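Local coordinates for protein polyprenyl synthetase (Nonlabens dokdonensis, PDB 6KD7) that probably catalyses prenyl transfer as a magnesium-dependent geranylgeranyl pyrophosphate synthase, lengthening isoprenoid pyrophosphate chains, at residues 25-30 against 104-109; 46-51 against 63-68; 127-132 against 180-185. All coordinates share one frame; numbering follows the deposited sequence.

Three contacts illustrate how an all-helical prenyltransferase ties distant parts of its chain together. From the N terminus, helix 25-35 opens contact 1, which closes on helix 100-116 after 73 intervening, mostly helical residues. Contact 2 lies wholly within that span: only 11 residues separate 46-51 from 63-68, and it joins successive helices 42-54 and 58-82. Contact 3 opens after contact 1 has closed, and brings the start of helix 123-150 against the end of helix 158-183. Contacts 2 and 3 touch, S50 and A51 lying against G180 and A181, and A64 against I183, so four helices share one packed region. Contact 1 stands apart, about 23 Å from contact 2 between centres.

Contact 1: residues 25-30 against 104-109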
loop_
_atom_site.group_PDB
_atom_site.type_symbol
_atom_site.label_atom_id
_atom_site.label_comp_id
_atom_site.label_asym_id
_atom_site.label_seq_id
_atom_site.Cartn_x
_atom_site.Cartn_y
_atom_site.Cartn_z
ATOM N N ALA A 25 -4.394 -1.517 31.995
ATOM C CA ALA A 25 -3.086 -0.978 31.570
ATOM C C ALA A 25 -3.168 -0.427 30.146
ATOM O O ALA A 25 -2.568 0.600 29.916
ATOM C CB ALA A 25 -2.040 -2.051 31.685
ATOM N N GLY A 26 -3.903 -1.090 29.257
ATOM C CA GLY A 26 -4.053 -0.636 27.854
ATOM C C GLY A 26 -4.611 0.781 27.749
ATOM O O GLY A 26 -4.391 1.476 26.706
ATOM N N LEU A 27 -5.362 1.207 28.765
ATOM C CA LEU A 27 -5.893 2.582 28.797
ATOM C C LEU A 27 -4.919 3.530 29.521
ATOM O O LEU A 27 -4.721 4.669 29.037
ATOM C CB LEU A 27 -7.241 2.533 29.507
ATOM C CG LEU A 27 -7.950 3.871 29.503
ATOM C CD1 LEU A 27 -8.314 4.259 28.067
ATOM C CD2 LEU A 27 -9.191 3.830 30.394
ATOM N N TYR A 28 -4.404 3.147 30.695
ATOM C CA TYR A 28 -3.746 4.115 31.624
ATOM C C TYR A 28 -2.217 4.110 31.461
ATOM O O TYR A 28 -1.624 5.179 31.708
ATOM C CB TYR A 28 -4.177 3.865 33.072
ATOM C CG TYR A 28 -5.632 4.171 33.338
ATOM C CD1 TYR A 28 -6.119 5.471 33.262
ATOM C CD2 TYR A 28 -6.525 3.174 33.697
ATOM C CE1 TYR A 28 -7.443 5.777 33.541
ATOM C CE2 TYR A 28 -7.860 3.468 33.963
ATOM C CZ TYR A 28 -8.308 4.772 33.919
ATOM O OH TYR A 28 -9.622 5.034 34.153
ATOM N N ASP A 29 -1.593 3.035 30.971
ATOM C CA ASP A 29 -0.107 3.035 30.777
ATOM C C ASP A 29 0.327 4.239 29.946
ATOM O O ASP A 29 1.231 4.965 30.335
ATOM C CB ASP A 29 0.422 1.801 30.049
ATOM C CG ASP A 29 0.517 0.557 30.896
ATOM O OD1 ASP A 29 0.298 0.651 32.144
ATOM O OD2 ASP A 29 0.799 -0.507 30.282
ATOM N N PRO A 30 -0.360 4.571 28.825
ATOM C CA PRO A 30 0.008 5.733 28.048
ATOM C C PRO A 30 -0.204 7.055 28.780
ATOM O O PRO A 30 0.437 8.031 28.415
ATOM C CB PRO A 30 -0.849 5.642 26.773
ATOM C CG PRO A 30 -1.392 4.258 26.761
ATOM C CD PRO A 30 -1.505 3.872 28.228
ATOM N N ILE A 104 -6.354 7.520 20.625
ATOM C CA ILE A 104 -7.696 8.170 20.570
ATOM C C ILE A 104 -8.347 7.966 21.947
ATOM O O ILE A 104 -8.651 8.929 22.622
ATOM C CB ILE A 104 -8.557 7.615 19.428
ATOM C CG1 ILE A 104 -7.984 8.042 18.063
ATOM C CG2 ILE A 104 -10.005 8.065 19.623
ATOM C CD1 ILE A 104 -8.664 7.350 16.894
ATOM N N LEU A 105 -8.413 6.739 22.400
ATOM C CA LEU A 105 -9.171 6.360 23.609
ATOM C C LEU A 105 -8.467 6.891 24.856
ATOM O O LEU A 105 -9.169 7.435 25.726
ATOM C CB LEU A 105 -9.279 4.841 23.666
ATOM C CG LEU A 105 -10.082 4.322 24.846
ATOM C CD1 LEU A 105 -11.532 4.815 24.733
ATOM C CD2 LEU A 105 -10.041 2.817 24.869
ATOM N N THR A 106 -7.139 6.729 24.971
ATOM C CA THR A 106 -6.406 7.244 26.151
ATOM C C THR A 106 -6.561 8.756 26.199
ATOM O O THR A 106 -6.692 9.311 27.305
ATOM C CB THR A 106 -4.948 6.789 26.157
ATOM O OG1 THR A 106 -5.060 5.381 26.352
ATOM C CG2 THR A 106 -4.154 7.411 27.264
ATOM N N GLY A 107 -6.506 9.441 25.071
ATOM C CA GLY A 107 -6.648 10.907 25.128
ATOM C C GLY A 107 -8.036 11.288 25.673
ATOM O O GLY A 107 -8.168 12.270 26.449
ATOM N N ASP A 108 -9.074 10.570 25.224
ATOM C CA ASP A 108 -10.461 10.774 25.703
ATOM C C ASP A 108 -10.468 10.596 27.233
ATOM O O ASP A 108 -11.008 11.462 27.900
ATOM C CB ASP A 108 -11.428 9.818 25.023
ATOM C CG ASP A 108 -11.659 10.054 23.535
ATOM O OD1 ASP A 108 -11.228 11.141 23.000
ATOM O OD2 ASP A 108 -12.301 9.114 22.900
ATOM N N ALA A 109 -9.856 9.535 27.754
ATOM C CA ALA A 109 -9.827 9.216 29.197
ATOM C C ALA A 109 -9.106 10.367 29.926
ATOM O O ALA A 109 -9.594 10.786 30.990
ATOM C CB ALA A 109 -9.225 7.889 29.483
HETATM O O HOH W 1 -6.244 3.206 24.947
#
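L27 and T106 meet, 5.4 Å apart between their CA atoms, where helix 25-30 crosses helix 104-109 at -69°, with the two short axes approaching to 8.9 Å. The helix of L27 is kinked at P30: proline has no N-H to offer, and the carbonyl of G26, one turn back, loses its usual helical donor.

T106 approaches the carbonyls of this turn from the partner helix. Its OG1, placed beside its own backbone N (chi1 -67°), donates to L27 O at 2.8 Å. The C=O to donor angle is 126°, and the hydroxyl sits tilted somewhat out of the carbonyl plane. A water donates in turn to OG1, 2.8 Å from its oxygen, and also lies near G26 O. The other branch of T106 turns to the proline: CG2 is 3.8 Å from P30 CB, and the two side chains cross at about a right angle.

Beside the hydrogen bond, L27 supplies the apolar half. Its CD1 reaches L105 CG at 3.7 Å and A109 CB at 4.0 Å, while CD2 lies over the rim of one face of the Y28 ring. Replacing T106 by an alanine would probably leave L27 O without this donor and the water without one of its acceptors, and open a gap beside P30.

Y28 hydrogen-bonds through OH to E142 of the second subunit, and D108 packs on H78 of that subunit. The crossing therefore belongs to the subunit interface of an all-helical isoprenoid synthase fold, where helix 25-35, kinked at P30, crosses helix 100-116.

Contact 2: residues 46-51 against 63-68; sequences LTLMSA and NAAIAV
T47 faces A65 across the pair of helices 46-51 and 63-68, their CA atoms 5.4 Å apart. The short axes run close to antiparallel, at 151°, and approach to 9.0 Å; the small side chain of A65 is consistent with so near an approach.

Van der Waals contact against backbone comes first. The methyl of T47 lies mainly against the backbone of A65: CG2 is 3.8 Å from A65 N and 3.9 Å from A65 CA, with A64 and the CB atoms of both alanines slightly farther off.

The apolar contact between side chains is carried by L48. Its CG is anti to the carbonyl carbon (chi1 -55°), which swings the branched end round to the partner helix, where CD2 meets A65 CB at 3.7 Å. A65 thus meets both the methyl of T47 and the end of L48.

The polar atoms find their partners outside the pair. T47 OG1 passes V68 CG2 at 3.9 Å without bonding, the two side chains sliding past each other in opposite directions; its hydrogen bond goes to A176 O of helix 158-183. S50 OG binds L177 O there too, and A64 N, which lacks a bond to the preceding turn at a kink, is bound by Y121 OH.

With no hydrogen bond between them, these segments meet through van der Waals and apolar contact, while the hydroxyls of T47 and S50 tie helix 42-54 to helix 158-183, so that buried polar groups are satisfied by a third helix.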
loop_
_atom_site.group_PDB
_atom_site.type_symbol
_atom_site.label_atom_id
_atom_site.label_comp_id
_atom_site.label_asym_id
_atom_site.label_seq_id
_atom_site.Cartn_x
_atom_site.Cartn_y
_atom_site.Cartn_z
ATOM N N LEU A 46 1.810 28.193 36.078
ATOM C CA LEU A 46 1.082 29.486 36.030
ATOM C C LEU A 46 -0.083 29.462 37.049
ATOM O O LEU A 46 -0.322 30.511 37.690
ATOM C CB LEU A 46 0.572 29.767 34.616
ATOM C CG LEU A 46 1.640 30.124 33.579
ATOM C CD1 LEU A 46 1.053 30.153 32.175
ATOM C CD2 LEU A 46 2.306 31.444 33.889
ATOM N N THR A 47 -0.784 28.329 37.173
ATOM C CA THR A 47 -1.942 28.131 38.071
ATOM C C THR A 47 -1.447 28.341 39.516
ATOM O O THR A 47 -2.043 29.216 40.209
ATOM C CB THR A 47 -2.626 26.780 37.801
ATOM O OG1 THR A 47 -3.173 26.811 36.475
ATOM C CG2 THR A 47 -3.723 26.512 38.808
ATOM N N LEU A 48 -0.374 27.649 39.906
ATOM C CA LEU A 48 0.231 27.739 41.265
ATOM C C LEU A 48 0.723 29.169 41.535
ATOM O O LEU A 48 0.424 29.722 42.602
ATOM C CB LEU A 48 1.367 26.740 41.401
ATOM C CG LEU A 48 1.004 25.305 41.099
ATOM C CD1 LEU A 48 2.224 24.420 41.263
ATOM C CD2 LEU A 48 -0.134 24.807 41.968
ATOM N N MET A 49 1.376 29.799 40.579
ATOM C CA MET A 49 1.902 31.159 40.770
ATOM C C MET A 49 0.725 32.102 41.016
ATOM O O MET A 49 0.837 32.958 41.910
ATOM C CB MET A 49 2.697 31.636 39.548
ATOM C CG MET A 49 4.081 30.966 39.406
ATOM S SD MET A 49 4.730 31.147 37.715
ATOM C CE MET A 49 5.028 32.904 37.734
ATOM N N SER A 50 -0.335 31.995 40.212
ATOM C CA SER A 50 -1.546 32.857 40.285
ATOM C C SER A 50 -2.165 32.715 41.681
ATOM O O SER A 50 -2.437 33.718 42.332
ATOM C CB SER A 50 -2.550 32.479 39.245
ATOM O OG SER A 50 -3.554 33.471 39.120
ATOM N N ALA A 51 -2.370 31.482 42.104
ATOM C CA ALA A 51 -2.907 31.144 43.415
ATOM C C ALA A 51 -2.074 31.893 44.479
ATOM O O ALA A 51 -2.651 32.718 45.165
ATOM C CB ALA A 51 -2.899 29.656 43.592
ATOM N N ASN A 63 -4.734 20.513 42.573
ATOM C CA ASN A 63 -5.619 19.635 41.754
ATOM C C ASN A 63 -5.945 20.360 40.431
ATOM O O ASN A 63 -5.820 19.727 39.375
ATOM C CB ASN A 63 -6.841 19.179 42.543
ATOM C CG ASN A 63 -6.509 18.069 43.517
ATOM O OD1 ASN A 63 -5.386 17.607 43.598
ATOM N ND2 ASN A 63 -7.503 17.598 44.234
ATOM N N ALA A 64 -6.242 21.651 40.463
ATOM C CA ALA A 64 -6.546 22.439 39.262
ATOM C C ALA A 64 -5.312 22.554 38.351
ATOM O O ALA A 64 -5.480 22.575 37.102
ATOM C CB ALA A 64 -7.023 23.803 39.620
ATOM N N ALA A 65 -4.138 22.764 38.931
ATOM C CA ALA A 65 -2.847 22.809 38.207
ATOM C C ALA A 65 -2.643 21.470 37.471
ATOM O O ALA A 65 -2.318 21.475 36.295
ATOM C CB ALA A 65 -1.709 23.045 39.183
ATOM N N ILE A 66 -2.861 20.371 38.156
ATOM C CA ILE A 66 -2.733 19.032 37.556
ATOM C C ILE A 66 -3.787 18.867 36.449
ATOM O O ILE A 66 -3.410 18.327 35.389
ATOM C CB ILE A 66 -2.833 17.972 38.635
ATOM C CG1 ILE A 66 -1.640 18.110 39.582
ATOM C CG2 ILE A 66 -2.924 16.577 38.010
ATOM C CD1 ILE A 66 -1.698 17.164 40.775
ATOM N N ALA A 67 -5.014 19.385 36.610
ATOM C CA ALA A 67 -6.040 19.319 35.541
ATOM C C ALA A 67 -5.478 19.985 34.279
ATOM O O ALA A 67 -5.683 19.491 33.154
ATOM C CB ALA A 67 -7.331 20.009 35.931
ATOM N N VAL A 68 -4.906 21.155 34.459
ATOM C CA VAL A 68 -4.355 21.936 33.339
ATOM C C VAL A 68 -3.327 21.074 32.578
ATOM O O VAL A 68 -3.384 21.046 31.356
ATOM C CB VAL A 68 -3.778 23.251 33.853
ATOM C CG1 VAL A 68 -2.787 23.863 32.892
ATOM C CG2 VAL A 68 -4.896 24.218 34.121
#

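Contact 3: residues 127-132 against 180-185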
loop_
_atom_site.group_PDB
_atom_site.type_symbol
_atom_site.label_atom_id
_atom_site.label_comp_id
_atom_site.label_asym_id
_atom_site.label_seq_id
_atom_site.Cartn_x
_atom_site.Cartn_y
_atom_site.Cartn_z
ATOM N N TYR A 127 -17.812 25.247 40.035
ATOM C CA TYR A 127 -18.608 25.816 38.938
ATOM C C TYR A 127 -17.723 26.732 38.098
ATOM O O TYR A 127 -17.828 26.791 36.864
ATOM C CB TYR A 127 -19.894 26.499 39.428
ATOM C CG TYR A 127 -20.743 27.034 38.311
ATOM C CD1 TYR A 127 -21.695 26.235 37.707
ATOM C CD2 TYR A 127 -20.552 28.300 37.814
ATOM C CE1 TYR A 127 -22.471 26.698 36.662
ATOM C CE2 TYR A 127 -21.306 28.776 36.760
ATOM C CZ TYR A 127 -22.266 27.963 36.190
ATOM O OH TYR A 127 -22.982 28.424 35.135
ATOM N N GLN A 128 -16.932 27.559 38.731
ATOM C CA GLN A 128 -16.226 28.624 37.978
ATOM C C GLN A 128 -15.092 27.972 37.151
ATOM O O GLN A 128 -14.805 28.453 36.044
ATOM C CB GLN A 128 -15.715 29.659 38.991
ATOM C CG GLN A 128 -16.759 30.679 39.442
ATOM C CD GLN A 128 -16.064 31.686 40.335
ATOM O OE1 GLN A 128 -15.780 31.414 41.497
ATOM N NE2 GLN A 128 -15.620 32.774 39.740
ATOM N N LEU A 129 -14.412 27.006 37.761
ATOM C CA LEU A 129 -13.276 26.245 37.189
ATOM C C LEU A 129 -13.805 25.524 35.935
ATOM O O LEU A 129 -13.230 25.756 34.849
ATOM C CB LEU A 129 -12.732 25.277 38.240
ATOM C CG LEU A 129 -11.909 25.916 39.368
ATOM C CD1 LEU A 129 -11.473 24.867 40.366
ATOM C CD2 LEU A 129 -10.697 26.711 38.839
ATOM N N ASN A 130 -14.901 24.764 36.078
ATOM C CA ASN A 130 -15.479 23.960 34.968
ATOM C C ASN A 130 -15.819 24.902 33.838
ATOM O O ASN A 130 -15.480 24.639 32.681
ATOM C CB ASN A 130 -16.705 23.144 35.346
ATOM C CG ASN A 130 -16.285 21.836 35.924
ATOM O OD1 ASN A 130 -16.048 21.743 37.137
ATOM N ND2 ASN A 130 -16.214 20.813 35.082
ATOM N N LYS A 131 -16.449 26.023 34.163
ATOM C CA LYS A 131 -16.901 26.968 33.116
ATOM C C LYS A 131 -15.744 27.561 32.302
ATOM O O LYS A 131 -15.825 27.501 31.095
ATOM C CB LYS A 131 -17.720 28.081 33.768
ATOM C CG LYS A 131 -18.553 28.909 32.808
ATOM C CD LYS A 131 -19.765 29.482 33.473
ATOM C CE LYS A 131 -20.618 30.305 32.539
ATOM N NZ LYS A 131 -19.804 31.264 31.767
ATOM N N VAL A 132 -14.670 28.028 32.932
ATOM C CA VAL A 132 -13.596 28.673 32.128
ATOM C C VAL A 132 -12.790 27.551 31.425
ATOM O O VAL A 132 -12.360 27.763 30.265
ATOM C CB VAL A 132 -12.693 29.615 32.951
ATOM C CG1 VAL A 132 -11.930 28.855 34.017
ATOM C CG2 VAL A 132 -11.754 30.378 32.026
ATOM N N GLY A 180 -6.113 29.878 38.968
ATOM C CA GLY A 180 -5.430 30.096 40.266
ATOM C C GLY A 180 -6.115 31.221 41.012
ATOM O O GLY A 180 -6.378 31.068 42.195
ATOM N N ALA A 181 -6.481 32.260 40.274
ATOM C CA ALA A 181 -7.237 33.424 40.748
ATOM C C ALA A 181 -8.601 32.953 41.298
ATOM O O ALA A 181 -8.990 33.371 42.404
ATOM C CB ALA A 181 -7.334 34.432 39.637
ATOM N N ILE A 182 -9.279 32.033 40.618
ATOM C CA ILE A 182 -10.583 31.505 41.087
ATOM C C ILE A 182 -10.344 30.801 42.414
ATOM O O ILE A 182 -11.153 30.930 43.308
ATOM C CB ILE A 182 -11.204 30.527 40.070
ATOM C CG1 ILE A 182 -11.735 31.267 38.845
ATOM C CG2 ILE A 182 -12.264 29.645 40.719
ATOM C CD1 ILE A 182 -11.996 30.321 37.696
ATOM N N ILE A 183 -9.281 30.025 42.515
ATOM C CA ILE A 183 -9.037 29.280 43.778
ATOM C C ILE A 183 -8.744 30.241 44.942
ATOM O O ILE A 183 -8.992 29.859 46.078
ATOM C CB ILE A 183 -7.988 28.187 43.545
ATOM C CG1 ILE A 183 -8.586 27.111 42.635
ATOM C CG2 ILE A 183 -7.505 27.610 44.857
ATOM C CD1 ILE A 183 -7.586 26.244 41.948
ATOM N N ALA A 184 -8.202 31.421 44.653
ATOM C CA ALA A 184 -7.847 32.425 45.683
ATOM C C ALA A 184 -9.087 33.251 46.046
ATOM O O ALA A 184 -8.951 34.163 46.863
ATOM C CB ALA A 184 -6.743 33.339 45.169
ATOM N N GLY A 185 -10.191 33.077 45.330
ATOM C CA GLY A 185 -11.480 33.722 45.631
ATOM C C GLY A 185 -11.561 35.081 44.985
ATOM O O GLY A 185 -12.442 35.880 45.309
#
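I182 reaches from the last turn of helix 180-183 over the side of helix 127-132, and its branches divide the work. CG2 touches two residues, lying 3.8 Å from L129 CD2 and 3.9 Å from Q128 CB. CD1, at the end of the longer arm, goes further along the helix, sitting 3.8 Å from Q128 O and 4.0 Å from V132 CG1. The arm starts with CG1 anti to the carbonyl carbon (chi1 -73°), beside the backbone N, and with chi2 extended it carries CD1 to Q128 and V132.

V132 answers with an unusual setting: CG1 lies between the backbone N and carbonyl carbon (chi1 64°), the crowded position, and meets the tip of the isoleucine there. Past I182, L129 also extends to I183, its CD1 touching I183 CG1 at 4.3 Å. No hydrogen bond links the segments; Q128 O, against which CD1 packs, accepts the helical bond from V132 N.

The segment of I182 ends in a Schellman motif at G185, whose positive phi (87°) suits a glycine; G185 N bonds back to I182 O at 3.1 Å. K125 binds I183 O, so the helix 123-150 that I182 packs on also reaches the terminal turn of helix 158-183 through a charged side chain.

L129 also packs on F118, Y121 and M179, and Y127 reaches the second subunit. The contact thus joins helix 123-150 near its start to helix 158-183 near its end, beside the subunit interface, within the all-helical isoprenoid synthase fold of this family.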